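Local coordinates for protein alpha-galactosidase (Lactobacillus brevis, PDB 3MI6) that probably hydrolyses terminal, non-reducing alpha-D-galactose residues from alpha-D-galactosides, as a member of glycosyl hydrolase family 36, at residues D368-H373 and F409-E414. Sequence-based numbering, arbitrary orientation.
Sequences DGWFGH and FGLWFE
Trp370 presses the edge of its indole into a hollow made by Leu411, the carbonyl of Trp412 and Phe413. Its NE1 donates to Trp412 O at 2.9 Å in a nearly straight bond (163°), the acceptor lying in the indole plane. Trp370 CZ2 comes 3.6 Å from Phe413 CE1, the indole edge turned to the phenyl face in an offset edge-to-face pair with planes at 85°. Leu411 CD1 touches Trp370 CZ2 and NE1 while CD2 rests over one face, toward the rim, 4.3 Å from the six-membered ring centroid of Trp370; Phe371 CB lies off-centre over the opposite face, sandwiching the ring. With alanine in place of Trp370, the hollow would probably be left unfilled and Trp412 O would lose its indole N-H. The second bump is Trp412, whose CG stands anti to its backbone N, carrying the indole out alongside Asp368. Asp368 CB sits almost centrally over the six-membered ring of Trp412, 4.1 Å from its centroid, and the carboxylate stacks on the ring at 18°. Phe371 meets this indole obliquely, Phe371 CE2 3.7 Å from Trp412 CZ3, the planes close to parallel but the rings hardly overlapping. Trp412 NE1 hydrogen-bonds Asp479, the predicted nucleophile, while Asp368, predicted to bind substrate, forms a salt bridge with Arg374. The contact lines the probable active site at the C-terminal ends of the TIM-barrel strands: the loop after strand 363-366 folds over the end of strand 408-413, which runs between strands 363-366 and 475-478, with Met464 and Met467 of helix 454-471 packed against Phe413.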
loop_
_atom_site.group_PDB
_atom_site.type_symbol
_atom_site.label_atom_id
_atom_site.label_comp_id
_atom_site.label_asym_id
_atom_site.label_seq_id
_atom_site.Cartn_x
_atom_site.Cartn_y
_atom_site.Cartn_z
ATOM N N ASP D 368 -3.232 -40.294 25.537
ATOM C CA ASP D 368 -4.167 -41.188 24.876
ATOM C C ASP D 368 -3.671 -42.631 24.911
ATOM O O ASP D 368 -2.497 -42.894 24.644
ATOM C CB ASP D 368 -4.371 -40.725 23.423
ATOM C CG ASP D 368 -5.634 -41.290 22.783
ATOM O OD1 ASP D 368 -6.120 -42.357 23.201
ATOM O OD2 ASP D 368 -6.138 -40.661 21.839
ATOM N N GLY D 369 -4.561 -43.558 25.258
ATOM C CA GLY D 369 -4.263 -44.974 25.146
ATOM C C GLY D 369 -4.467 -45.827 26.386
ATOM O O GLY D 369 -4.357 -47.043 26.322
ATOM N N TRP D 370 -4.780 -45.210 27.515
ATOM C CA TRP D 370 -4.822 -45.950 28.771
ATOM C C TRP D 370 -6.135 -46.700 29.021
ATOM O O TRP D 370 -6.206 -47.587 29.878
ATOM C CB TRP D 370 -4.532 -45.010 29.941
ATOM C CG TRP D 370 -5.532 -43.916 30.073
ATOM C CD1 TRP D 370 -5.478 -42.696 29.488
ATOM C CD2 TRP D 370 -6.737 -43.948 30.830
ATOM N NE1 TRP D 370 -6.573 -41.956 29.834
ATOM C CE2 TRP D 370 -7.366 -42.704 30.661
ATOM C CE3 TRP D 370 -7.348 -44.905 31.634
ATOM C CZ2 TRP D 370 -8.580 -42.386 31.269
ATOM C CZ3 TRP D 370 -8.551 -44.594 32.239
ATOM C CH2 TRP D 370 -9.154 -43.343 32.056
ATOM N N PHE D 371 -7.170 -46.344 28.271
ATOM C CA PHE D 371 -8.514 -46.847 28.527
ATOM C C PHE D 371 -8.950 -47.934 27.527
ATOM O O PHE D 371 -8.359 -48.071 26.451
ATOM C CB PHE D 371 -9.486 -45.672 28.494
ATOM C CG PHE D 371 -9.374 -44.838 27.248
ATOM C CD1 PHE D 371 -10.364 -44.871 26.282
ATOM C CD2 PHE D 371 -8.264 -44.036 27.028
ATOM C CE1 PHE D 371 -10.260 -44.103 25.129
ATOM C CE2 PHE D 371 -8.154 -43.274 25.874
ATOM C CZ PHE D 371 -9.158 -43.305 24.930
ATOM N N GLY D 372 -9.976 -48.704 27.887
ATOM C CA GLY D 372 -10.569 -49.678 26.981
ATOM C C GLY D 372 -9.596 -50.601 26.264
ATOM O O GLY D 372 -9.004 -51.487 26.867
ATOM N N HIS D 373 -9.453 -50.416 24.960
ATOM C CA HIS D 373 -8.421 -51.114 24.202
ATOM C C HIS D 373 -7.737 -50.186 23.186
ATOM O O HIS D 373 -7.414 -50.592 22.069
ATOM C CB HIS D 373 -8.948 -52.418 23.560
ATOM C CG HIS D 373 -10.342 -52.331 23.004
ATOM N ND1 HIS D 373 -11.458 -52.148 23.798
ATOM C CD2 HIS D 373 -10.804 -52.454 21.735
ATOM C CE1 HIS D 373 -12.541 -52.129 23.039
ATOM N NE2 HIS D 373 -12.172 -52.318 21.784
ATOM N N PHE D 409 0.560 -36.189 39.038
ATOM C CA PHE D 409 0.084 -37.109 38.016
ATOM C C PHE D 409 -1.142 -36.569 37.320
ATOM O O PHE D 409 -2.050 -36.047 37.962
ATOM C CB PHE D 409 -0.227 -38.482 38.614
ATOM C CG PHE D 409 -0.693 -39.475 37.606
ATOM C CD1 PHE D 409 0.179 -39.966 36.649
ATOM C CD2 PHE D 409 -2.002 -39.916 37.602
ATOM C CE1 PHE D 409 -0.240 -40.874 35.709
ATOM C CE2 PHE D 409 -2.427 -40.829 36.667
ATOM C CZ PHE D 409 -1.541 -41.309 35.719
ATOM N N GLY D 410 -1.162 -36.697 36.001
ATOM C CA GLY D 410 -2.288 -36.234 35.220
ATOM C C GLY D 410 -2.595 -37.230 34.130
ATOM O O GLY D 410 -1.714 -38.010 33.740
ATOM N N LEU D 411 -3.840 -37.226 33.656
ATOM C CA LEU D 411 -4.225 -38.086 32.540
ATOM C C LEU D 411 -5.246 -37.449 31.602
ATOM O O LEU D 411 -5.864 -36.441 31.919
ATOM C CB LEU D 411 -4.672 -39.488 33.010
ATOM C CG LEU D 411 -6.081 -39.741 33.560
ATOM C CD1 LEU D 411 -7.064 -39.805 32.429
ATOM C CD2 LEU D 411 -6.142 -41.039 34.342
ATOM N N TRP D 412 -5.413 -38.088 30.451
ATOM C CA TRP D 412 -6.099 -37.556 29.282
ATOM C C TRP D 412 -7.487 -38.189 29.122
ATOM O O TRP D 412 -7.633 -39.408 29.087
ATOM C CB TRP D 412 -5.214 -37.881 28.070
ATOM C CG TRP D 412 -5.703 -37.498 26.716
ATOM C CD1 TRP D 412 -5.253 -36.465 25.960
ATOM C CD2 TRP D 412 -6.683 -38.184 25.915
ATOM N NE1 TRP D 412 -5.898 -36.443 24.748
ATOM C CE2 TRP D 412 -6.783 -37.487 24.694
ATOM C CE3 TRP D 412 -7.491 -39.311 26.115
ATOM C CZ2 TRP D 412 -7.670 -37.872 23.678
ATOM C CZ3 TRP D 412 -8.361 -39.694 25.107
ATOM C CH2 TRP D 412 -8.447 -38.979 23.905
ATOM N N PHE D 413 -8.509 -37.355 29.048
ATOM C CA PHE D 413 -9.831 -37.801 28.647
ATOM C C PHE D 413 -10.238 -37.078 27.365
ATOM O O PHE D 413 -9.713 -36.001 27.054
ATOM C CB PHE D 413 -10.863 -37.466 29.720
ATOM C CG PHE D 413 -10.681 -38.212 31.004
ATOM C CD1 PHE D 413 -11.324 -39.420 31.213
ATOM C CD2 PHE D 413 -9.887 -37.692 32.015
ATOM C CE1 PHE D 413 -11.162 -40.105 32.406
ATOM C CE2 PHE D 413 -9.723 -38.366 33.204
ATOM C CZ PHE D 413 -10.357 -39.576 33.401
ATOM N N GLU D 414 -11.184 -37.670 26.636
ATOM C CA GLU D 414 -11.899 -36.996 25.548
ATOM C C GLU D 414 -13.378 -37.333 25.708
ATOM O O GLU D 414 -13.930 -38.095 24.920
ATOM C CB GLU D 414 -11.383 -37.443 24.169
ATOM C CG GLU D 414 -11.816 -36.554 22.998
ATOM C CD GLU D 414 -11.271 -37.024 21.651
ATOM O OE1 GLU D 414 -10.325 -37.833 21.626
ATOM O OE2 GLU D 414 -11.787 -36.579 20.605
#